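Long-range contacts in SusD/RagB family nutrient-binding outer membrane lipoprotein (Bacteroides vulgatus, PDB 4F7A), which probably binds glycans, apparently mucin O-glycans, at the outer membrane of this gut bacterium, as a SusD-like lipoprotein built on a TPR-like helical scaffold: residues 85-90 with 472-477; 31-36 with 48-53; 145-150 with 482-487. All blocks are in the same frame, centred on the assembly; numbering follows the deposited sequence. Where two conformers were deposited one is given.

Interaction 1: 85-90 with 472-477; sequences AWNYTY and PFSQDD
Asn87 presents both ends of its amide to the start of helix 475-480, and each end finds a partner. Its OD1 accepts from Ser474 OG at 2.6 Å, in the carbonyl plane and on a lone pair, while its ND2 donates to Asp476 OD2 at 2.9 Å. That carboxylate oxygen is met from above its own plane, the amide and carboxylate being turned 73° apart. Ser474 OG is used twice, because it also accepts a nearly straight bond from Asp477 N (3.1 Å). Trp86 swings its indole away from its own amide nitrogen (chi1 -177°) and out to the same turn, where NE1 donates to Asp477 OD2 at 3.0 Å and Ser474 CB lies over the face of the five-membered ring. Asp477 OD2 also accepts from a bound glycerol, probably a crystallisation additive. A leucine in place of Asn87 would probably leave Ser474 OG and Asp476 OD2 without their amide mates and the capping serine less firmly oriented. The motif is a serine N-cap: Ser474 caps helix 475-480, and a side chain of helix 84-104 holds its hydroxyl, consistent with the helical, TPR-like architecture of SusD homologues.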
loop_
_atom_site.group_PDB
_atom_site.type_symbol
_atom_site.label_atom_id
_atom_site.label_comp_id
_atom_site.label_asym_id
_atom_site.label_seq_id
_atom_site.Cartn_x
_atom_site.Cartn_y
_atom_site.Cartn_z
ATOM N N ALA A 85 9.373 -5.612 7.660
ATOM C CA ALA A 85 9.189 -4.253 7.147
ATOM C C ALA A 85 9.953 -3.266 8.057
ATOM O O ALA A 85 10.735 -2.426 7.585
ATOM C CB ALA A 85 7.710 -3.909 7.058
ATOM N N TRP A 86 9.761 -3.417 9.365
ATOM C CA TRP A 86 10.503 -2.626 10.357
ATOM C C TRP A 86 12.029 -2.791 10.194
ATOM O O TRP A 86 12.758 -1.807 9.996
ATOM C CB TRP A 86 10.089 -3.024 11.798
ATOM C CG TRP A 86 10.769 -2.193 12.847
ATOM C CD1 TRP A 86 12.066 -2.298 13.257
ATOM C CD2 TRP A 86 10.185 -1.137 13.628
ATOM N NE1 TRP A 86 12.329 -1.361 14.229
ATOM C CE2 TRP A 86 11.193 -0.632 14.470
ATOM C CE3 TRP A 86 8.907 -0.567 13.690
ATOM C CZ2 TRP A 86 10.972 0.419 15.370
ATOM C CZ3 TRP A 86 8.693 0.518 14.579
ATOM C CH2 TRP A 86 9.715 0.983 15.403
ATOM N N ASN A 87 12.493 -4.034 10.234
ATOM C CA ASN A 87 13.926 -4.314 10.319
ATOM C C ASN A 87 14.694 -3.793 9.088
ATOM O O ASN A 87 15.721 -3.103 9.207
ATOM C CB ASN A 87 14.178 -5.815 10.476
ATOM C CG ASN A 87 13.695 -6.378 11.814
ATOM O OD1 ASN A 87 13.423 -5.631 12.761
ATOM N ND2 ASN A 87 13.592 -7.718 11.894
ATOM N N TYR A 88 14.181 -4.116 7.908
ATOM C CA TYR A 88 14.847 -3.731 6.673
ATOM C C TYR A 88 14.829 -2.229 6.471
ATOM O O TYR A 88 15.812 -1.646 6.018
ATOM C CB TYR A 88 14.249 -4.486 5.478
ATOM C CG TYR A 88 14.532 -5.985 5.520
ATOM C CD1 TYR A 88 15.792 -6.469 5.856
ATOM C CD2 TYR A 88 13.534 -6.921 5.230
ATOM C CE1 TYR A 88 16.052 -7.847 5.915
ATOM C CE2 TYR A 88 13.792 -8.300 5.255
ATOM C CZ TYR A 88 15.048 -8.752 5.610
ATOM O OH TYR A 88 15.315 -10.110 5.661
ATOM N N THR A 89 13.720 -1.592 6.802
ATOM C CA THR A 89 13.591 -0.175 6.612
ATOM C C THR A 89 14.521 0.587 7.571
ATOM O O THR A 89 15.250 1.473 7.141
ATOM C CB THR A 89 12.138 0.300 6.763
ATOM O OG1 THR A 89 11.309 -0.366 5.800
ATOM C CG2 THR A 89 12.059 1.790 6.525
ATOM N N TYR A 90 14.537 0.216 8.845
ATOM C CA TYR A 90 15.408 0.886 9.808
ATOM C C TYR A 90 16.879 0.517 9.650
ATOM O O TYR A 90 17.741 1.346 9.892
ATOM C CB TYR A 90 14.945 0.639 11.239
ATOM C CG TYR A 90 13.772 1.524 11.608
ATOM C CD1 TYR A 90 13.948 2.901 11.793
ATOM C CD2 TYR A 90 12.501 0.997 11.749
ATOM C CE1 TYR A 90 12.862 3.718 12.139
ATOM C CE2 TYR A 90 11.418 1.785 12.088
ATOM C CZ TYR A 90 11.603 3.150 12.279
ATOM O OH TYR A 90 10.522 3.920 12.624
ATOM N N PRO A 472 2.568 -7.070 14.881
ATOM C CA PRO A 472 3.282 -6.757 16.138
ATOM C C PRO A 472 4.613 -6.065 15.901
ATOM O O PRO A 472 5.196 -6.213 14.841
ATOM C CB PRO A 472 3.518 -8.129 16.778
ATOM C CG PRO A 472 2.503 -9.033 16.126
ATOM C CD PRO A 472 2.371 -8.514 14.704
ATOM N N PHE A 473 5.084 -5.325 16.897
ATOM C CA PHE A 473 6.387 -4.699 16.822
ATOM C C PHE A 473 7.517 -5.722 16.594
ATOM O O PHE A 473 7.396 -6.912 16.913
ATOM C CB PHE A 473 6.686 -3.890 18.093
ATOM C CG PHE A 473 5.753 -2.751 18.338
ATOM C CD1 PHE A 473 5.674 -1.709 17.431
ATOM C CD2 PHE A 473 5.014 -2.678 19.516
ATOM C CE1 PHE A 473 4.852 -0.648 17.661
ATOM C CE2 PHE A 473 4.174 -1.622 19.755
ATOM C CZ PHE A 473 4.092 -0.590 18.801
ATOM N N SER A 474 8.604 -5.253 16.009
ATOM C CA SER A 474 9.758 -6.115 15.753
ATOM C C SER A 474 10.375 -6.602 17.051
ATOM O O SER A 474 10.910 -5.781 17.815
ATOM C CB SER A 474 10.828 -5.365 14.981
ATOM O OG SER A 474 12.010 -6.155 14.917
ATOM N N GLN A 475 10.368 -7.929 17.273
ATOM C CA GLN A 475 11.085 -8.490 18.411
ATOM C C GLN A 475 12.596 -8.423 18.237
ATOM O O GLN A 475 13.315 -8.444 19.228
ATOM C CB GLN A 475 10.632 -9.911 18.743
ATOM C CG GLN A 475 9.282 -9.932 19.473
ATOM C CD GLN A 475 9.326 -9.190 20.806
ATOM O OE1 GLN A 475 10.182 -9.456 21.665
ATOM N NE2 GLN A 475 8.395 -8.266 20.992
ATOM N N ASP A 476 13.090 -8.315 17.000
ATOM C CA ASP A 476 14.534 -8.115 16.795
ATOM C C ASP A 476 14.949 -6.757 17.343
ATOM O O ASP A 476 15.958 -6.644 18.043
ATOM C CB ASP A 476 14.897 -8.257 15.306
ATOM C CG ASP A 476 14.425 -9.582 14.744
ATOM O OD1 ASP A 476 15.044 -10.594 15.097
ATOM O OD2 ASP A 476 13.382 -9.624 14.038
ATOM N N ASP A 477 14.146 -5.732 17.067
ATOM C CA ASP A 477 14.382 -4.423 17.668
ATOM C C ASP A 477 14.158 -4.447 19.200
ATOM O O ASP A 477 14.942 -3.869 19.948
ATOM C CB ASP A 477 13.511 -3.356 16.993
ATOM C CG ASP A 477 14.049 -1.945 17.200
ATOM O OD1 ASP A 477 13.921 -1.447 18.329
ATOM O OD2 ASP A 477 14.560 -1.329 16.227
#

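Interaction 2: 31-36 with 48-53; sequences GIYFNY and TFQNLN
The ring of Phe49 carries Phe34 CB over one face, 3.7 Å from the ring centroid in a CH-pi contact, and has Gln50 CB at its edge, in plane. The phenyl group of Phe34 itself continues past this point: the two ring planes are only 18° apart, yet they are slid so far, with centroids 5.4 Å apart, that they barely overlap. It is therefore the beta carbon and the root of the Phe34 ring that cover Phe49, and Phe34 CG lies 3.9 Å from Phe49 CD2. One face of the Phe34 ring meets the backbone N of Tyr36. Further along, the amide of Gln50 stands almost upright to the Tyr33 ring, their planes 82° apart, and Gln50 NE2 comes within 3.6 Å of Tyr33 CE1. The Gln50 chain leaves its backbone N on the far side (chi1 161°) and runs extended, which carries that amide across to the tyrosine. Its polar atoms are satisfied elsewhere: NE2 donates to Asp55 and Glu434, and OE1 accepts from Arg127, which also binds Ile32 O. The buried amide is thus gripped by charged partners while it also lies in contact with the Tyr33 ring. Tyr33 centres an inverse gamma turn, and the whole is an aromatic core contact in which the loop leaving helix 15-30 folds back on helix 44-51, within the SusD-like helical fold.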
loop_
_atom_site.group_PDB
_atom_site.type_symbol
_atom_site.label_atom_id
_atom_site.label_comp_id
_atom_site.label_asym_id
_atom_site.label_seq_id
_atom_site.Cartn_x
_atom_site.Cartn_y
_atom_site.Cartn_z
ATOM N N GLY A 31 14.340 1.026 -1.825
ATOM C CA GLY A 31 14.032 0.502 -0.504
ATOM C C GLY A 31 12.590 0.692 -0.051
ATOM O O GLY A 31 12.245 0.274 1.045
ATOM N N ILE A 32 11.756 1.322 -0.869
ATOM C CA ILE A 32 10.326 1.527 -0.513
ATOM C C ILE A 32 9.526 0.212 -0.729
ATOM O O ILE A 32 9.089 -0.396 0.240
ATOM C CB ILE A 32 9.707 2.710 -1.289
ATOM C CG1 ILE A 32 10.434 4.018 -0.945
ATOM C CG2 ILE A 32 8.168 2.810 -1.013
ATOM C CD1 ILE A 32 10.188 5.173 -1.971
ATOM N N TYR A 33 9.320 -0.181 -1.998
ATOM C CA TYR A 33 8.854 -1.549 -2.390
ATOM C C TYR A 33 10.138 -2.346 -2.468
ATOM O O TYR A 33 10.789 -2.468 -3.536
ATOM C CB TYR A 33 8.172 -1.494 -3.735
ATOM C CG TYR A 33 7.307 -2.676 -4.172
ATOM C CD1 TYR A 33 6.028 -2.887 -3.638
ATOM C CD2 TYR A 33 7.716 -3.499 -5.200
ATOM C CE1 TYR A 33 5.217 -3.912 -4.102
ATOM C CE2 TYR A 33 6.911 -4.512 -5.669
ATOM C CZ TYR A 33 5.663 -4.712 -5.122
ATOM O OH TYR A 33 4.881 -5.719 -5.620
ATOM N N PHE A 34 10.522 -2.806 -1.288
ATOM C CA PHE A 34 11.915 -3.043 -0.952
ATOM C C PHE A 34 12.546 -4.067 -1.862
ATOM O O PHE A 34 12.091 -5.201 -1.932
ATOM C CB PHE A 34 12.015 -3.516 0.500
ATOM C CG PHE A 34 13.423 -3.661 0.992
ATOM C CD1 PHE A 34 14.138 -4.820 0.740
ATOM C CD2 PHE A 34 14.028 -2.648 1.716
ATOM C CE1 PHE A 34 15.431 -4.965 1.182
ATOM C CE2 PHE A 34 15.335 -2.788 2.166
ATOM C CZ PHE A 34 16.032 -3.943 1.907
ATOM N N ASN A 35 13.600 -3.669 -2.566
ATOM C CA ASN A 35 14.439 -4.656 -3.252
ATOM C C ASN A 35 15.864 -4.158 -3.373
ATOM O O ASN A 35 16.516 -4.271 -4.423
ATOM C CB ASN A 35 13.841 -5.060 -4.590
ATOM C CG ASN A 35 14.181 -6.496 -4.968
ATOM O OD1 ASN A 35 14.413 -7.348 -4.090
ATOM N ND2 ASN A 35 14.189 -6.786 -6.272
ATOM N N TYR A 36 16.343 -3.625 -2.259
ATOM C CA TYR A 36 17.678 -3.099 -2.139
ATOM C C TYR A 36 18.627 -4.194 -1.688
ATOM O O TYR A 36 18.390 -4.857 -0.670
ATOM C CB TYR A 36 17.691 -1.946 -1.121
ATOM C CG TYR A 36 19.090 -1.510 -0.724
ATOM C CD1 TYR A 36 19.908 -0.840 -1.623
ATOM C CD2 TYR A 36 19.599 -1.809 0.525
ATOM C CE1 TYR A 36 21.210 -0.463 -1.278
ATOM C CE2 TYR A 36 20.890 -1.437 0.881
ATOM C CZ TYR A 36 21.679 -0.761 -0.021
ATOM O OH TYR A 36 22.943 -0.407 0.334
ATOM N N THR A 48 9.362 -11.478 2.796
ATOM C CA THR A 48 8.867 -11.288 4.191
ATOM C C THR A 48 8.538 -9.847 4.560
ATOM O O THR A 48 7.707 -9.605 5.434
ATOM C CB THR A 48 9.851 -11.888 5.242
ATOM O OG1 THR A 48 11.066 -11.126 5.260
ATOM C CG2 THR A 48 10.176 -13.368 4.921
ATOM N N PHE A 49 9.188 -8.882 3.915
ATOM C CA PHE A 49 8.856 -7.447 4.059
ATOM C C PHE A 49 7.362 -7.234 3.831
ATOM O O PHE A 49 6.646 -6.700 4.685
ATOM C CB PHE A 49 9.681 -6.630 3.031
ATOM C CG PHE A 49 9.677 -5.115 3.247
ATOM C CD1 PHE A 49 8.590 -4.340 2.910
ATOM C CD2 PHE A 49 10.808 -4.470 3.718
ATOM C CE1 PHE A 49 8.622 -2.951 3.094
ATOM C CE2 PHE A 49 10.850 -3.103 3.883
ATOM C CZ PHE A 49 9.755 -2.344 3.588
ATOM N N GLN A 50 6.886 -7.740 2.702
ATOM C CA GLN A 50 5.535 -7.478 2.271
ATOM C C GLN A 50 4.726 -8.670 1.761
ATOM O O GLN A 50 3.515 -8.731 2.006
ATOM C CB GLN A 50 5.638 -6.378 1.208
ATOM C CG GLN A 50 4.519 -6.212 0.299
ATOM C CD GLN A 50 4.485 -4.833 -0.366
ATOM O OE1 GLN A 50 5.427 -4.009 -0.280
ATOM N NE2 GLN A 50 3.405 -4.599 -1.050
ATOM N N ASN A 51 5.332 -9.582 1.000
ATOM C CA ASN A 51 4.515 -10.557 0.275
ATOM C C ASN A 51 3.796 -11.543 1.182
ATOM O O ASN A 51 2.623 -11.873 0.943
ATOM C CB ASN A 51 5.316 -11.316 -0.784
ATOM C CG ASN A 51 4.428 -11.999 -1.799
ATOM O OD1 ASN A 51 4.539 -13.206 -2.001
ATOM N ND2 ASN A 51 3.517 -11.223 -2.456
ATOM N N LEU A 52 4.474 -11.989 2.237
ATOM C CA LEU A 52 3.851 -12.909 3.188
ATOM C C LEU A 52 3.070 -12.223 4.325
ATOM O O LEU A 52 2.555 -12.897 5.229
ATOM C CB LEU A 52 4.875 -13.863 3.759
ATOM C CG LEU A 52 5.438 -14.915 2.814
ATOM C CD1 LEU A 52 6.680 -15.538 3.442
ATOM C CD2 LEU A 52 4.400 -16.007 2.466
ATOM N N ASN A 53 2.988 -10.897 4.284
ATOM C CA ASN A 53 2.170 -10.131 5.211
ATOM C C ASN A 53 1.092 -9.338 4.442
ATOM O O ASN A 53 0.042 -9.864 4.086
ATOM C CB ASN A 53 3.079 -9.208 6.034
ATOM C CG ASN A 53 4.053 -9.968 6.870
ATOM O OD1 ASN A 53 3.678 -10.563 7.886
ATOM N ND2 ASN A 53 5.305 -9.948 6.474
#

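Interaction 3: 145-150 with 482-487; sequences TNSVDT and PEQYKN
Asn146 lays its amide against that of Asn487, the two groups arriving from opposite directions and stacking with their planes 24° apart. Asn146 CG sits 3.5 Å from Asn487 ND2, and although Asn146 OD1 is equally near that nitrogen, the angle is too poor for a hydrogen bond. OD1 is instead committed to its own loop: it accepts from Val148 N at 2.9 Å, closing an Asx turn, which should restrain the amide's rotation. The one direct hydrogen bond between loop and helix is made by Ser147 OG, which donates to Gln484 OE1 at 2.5 Å, in the carbonyl plane and on a lone pair. A chi1 of 52° tucks the Ser147 hydroxyl over its own backbone, where it faces the extended glutamine, whose NE2 donates to a bound glycerol and, weakly, to Asp477. Beneath the polar groups Val148 CG2 packs on Asn487 CB at 3.8 Å, and the same valine also touches Leu488 and Ala491 farther along helix 482-492. Three ordered waters add further bridges. One molecule accepts from Asn487 ND2 at 2.9 Å and donates to Ser147 OG; a second accepts from Asn146 ND2 and donates to Asn487 O at 2.7 Å; a third accepts from Asn487 ND2 beside Thr145 O and Glu483. Asn487 ND2 thus finds its acceptors in water rather than in the facing amide. Such chemistry implies a solvent-mediated surface seam, in which one short direct bond and a single buried valine are supplemented by water bridges.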
loop_
_atom_site.group_PDB
_atom_site.type_symbol
_atom_site.label_atom_id
_atom_site.label_comp_id
_atom_site.label_asym_id
_atom_site.label_seq_id
_atom_site.Cartn_x
_atom_site.Cartn_y
_atom_site.Cartn_z
ATOM N N THR A 145 15.232 11.096 25.215
ATOM C CA THR A 145 14.947 10.046 26.192
ATOM C C THR A 145 13.985 9.004 25.630
ATOM O O THR A 145 14.244 7.813 25.729
ATOM C CB THR A 145 14.271 10.642 27.447
ATOM O OG1 THR A 145 15.028 11.759 27.913
ATOM C CG2 THR A 145 14.170 9.592 28.555
ATOM N N ASN A 146 12.880 9.477 25.053
ATOM C CA ASN A 146 11.883 8.607 24.407
ATOM C C ASN A 146 11.912 8.875 22.899
ATOM O O ASN A 146 11.604 9.977 22.440
ATOM C CB ASN A 146 10.482 8.852 25.009
ATOM C CG ASN A 146 9.432 7.888 24.471
ATOM O OD1 ASN A 146 9.594 7.290 23.399
ATOM N ND2 ASN A 146 8.352 7.720 25.221
ATOM N N SER A 147 12.323 7.858 22.139
ATOM C CA SER A 147 12.523 7.964 20.693
ATOM C C SER A 147 11.240 7.803 19.864
ATOM O O SER A 147 11.249 7.972 18.632
ATOM C CB SER A 147 13.503 6.863 20.281
ATOM O OG SER A 147 13.040 5.582 20.775
ATOM N N VAL A 148 10.141 7.468 20.527
ATOM C CA VAL A 148 8.943 6.986 19.847
ATOM C C VAL A 148 7.940 8.102 19.547
ATOM O O VAL A 148 7.638 8.941 20.409
ATOM C CB VAL A 148 8.255 5.886 20.702
ATOM C CG1 VAL A 148 6.872 5.497 20.128
ATOM C CG2 VAL A 148 9.156 4.662 20.773
ATOM N N ASP A 149 7.424 8.102 18.323
ATOM C CA ASP A 149 6.220 8.873 17.987
ATOM C C ASP A 149 4.989 7.979 18.104
ATOM O O ASP A 149 4.976 6.891 17.542
ATOM C CB ASP A 149 6.216 9.323 16.521
ATOM C CG ASP A 149 7.204 10.379 16.197
ATOM O OD1 ASP A 149 7.821 10.971 17.109
ATOM O OD2 ASP A 149 7.356 10.634 14.967
ATOM N N THR A 150 3.920 8.461 18.735
ATOM C CA THR A 150 2.592 7.846 18.532
ATOM C C THR A 150 2.253 7.959 17.038
ATOM O O THR A 150 2.854 8.775 16.316
ATOM C CB THR A 150 1.484 8.543 19.347
ATOM O OG1 THR A 150 1.287 9.847 18.816
ATOM C CG2 THR A 150 1.859 8.648 20.867
ATOM N N PRO A 482 15.024 -2.883 24.788
ATOM C CA PRO A 482 13.831 -3.167 25.570
ATOM C C PRO A 482 13.113 -1.893 26.058
ATOM O O PRO A 482 11.890 -1.895 26.087
ATOM C CB PRO A 482 14.356 -4.029 26.733
ATOM C CG PRO A 482 15.825 -3.759 26.808
ATOM C CD PRO A 482 16.213 -3.544 25.362
ATOM N N GLU A 483 13.849 -0.825 26.401
ATOM C CA GLU A 483 13.195 0.433 26.791
ATOM C C GLU A 483 12.367 0.976 25.625
ATOM O O GLU A 483 11.191 1.335 25.806
ATOM C CB GLU A 483 14.220 1.466 27.271
ATOM C CG GLU A 483 13.632 2.824 27.666
ATOM C CD GLU A 483 12.892 2.790 28.985
ATOM O OE1 GLU A 483 12.834 1.717 29.617
ATOM O OE2 GLU A 483 12.381 3.851 29.397
ATOM N N GLN A 484 12.941 1.008 24.423
ATOM C CA GLN A 484 12.166 1.463 23.277
ATOM C C GLN A 484 10.918 0.606 23.035
ATOM O O GLN A 484 9.857 1.135 22.699
ATOM C CB GLN A 484 13.007 1.504 22.009
ATOM C CG GLN A 484 12.241 1.968 20.789
ATOM C CD GLN A 484 13.162 2.324 19.678
ATOM O OE1 GLN A 484 13.668 3.450 19.621
ATOM N NE2 GLN A 484 13.451 1.347 18.813
ATOM N N TYR A 485 11.044 -0.708 23.191
ATOM C CA TYR A 485 9.891 -1.594 23.027
ATOM C C TYR A 485 8.783 -1.216 24.019
ATOM O O TYR A 485 7.599 -1.142 23.645
ATOM C CB TYR A 485 10.295 -3.048 23.205
ATOM C CG TYR A 485 9.130 -3.979 23.094
ATOM C CD1 TYR A 485 8.471 -4.143 21.877
ATOM C CD2 TYR A 485 8.649 -4.666 24.208
ATOM C CE1 TYR A 485 7.366 -4.985 21.766
ATOM C CE2 TYR A 485 7.528 -5.528 24.101
ATOM C CZ TYR A 485 6.898 -5.674 22.868
ATOM O OH TYR A 485 5.797 -6.509 22.737
ATOM N N LYS A 486 9.160 -0.962 25.271
ATOM C CA LYS A 486 8.187 -0.516 26.261
ATOM C C LYS A 486 7.517 0.791 25.801
ATOM O O LYS A 486 6.293 0.935 25.903
ATOM C CB LYS A 486 8.832 -0.312 27.625
ATOM C CG LYS A 486 7.838 0.296 28.660
ATOM C CD LYS A 486 8.494 0.653 29.968
ATOM C CE LYS A 486 9.526 1.776 29.831
ATOM N NZ LYS A 486 10.039 2.210 31.177
ATOM N N ASN A 487 8.324 1.733 25.302
ATOM C CA ASN A 487 7.782 3.006 24.799
ATOM C C ASN A 487 6.861 2.883 23.595
ATOM O O ASN A 487 5.889 3.648 23.480
ATOM C CB ASN A 487 8.909 3.994 24.480
ATOM C CG ASN A 487 9.648 4.445 25.717
ATOM O OD1 ASN A 487 9.107 4.362 26.830
ATOM N ND2 ASN A 487 10.906 4.905 25.544
HETATM O O HOH W 1 12.465 6.240 27.634
HETATM O O HOH W 2 5.919 6.162 24.511
HETATM O O HOH W 3 12.806 4.973 23.353
#

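In the fold
The three contacts follow a gradient from core to surface. Interaction 2 is fully buried and its touching side chains are largely aromatic; interaction 1 is partly buried and joined by three direct side-chain hydrogen bonds; interaction 3 lies at the surface, where water does much of the bridging. Interactions 1 and 2 meet through helix 84-104, whose Tyr88 and Thr89 pack on Phe34 and Phe49. Interactions 1 and 3 use successive helices, 475-480 and 482-492, and Asp477 of the first lies beside Gln484 of the second, with Phe473 against Tyr485. Interactions 2 and 3 do not touch, their nearest atoms being about 15 Å apart, so interaction 1 is the link between them.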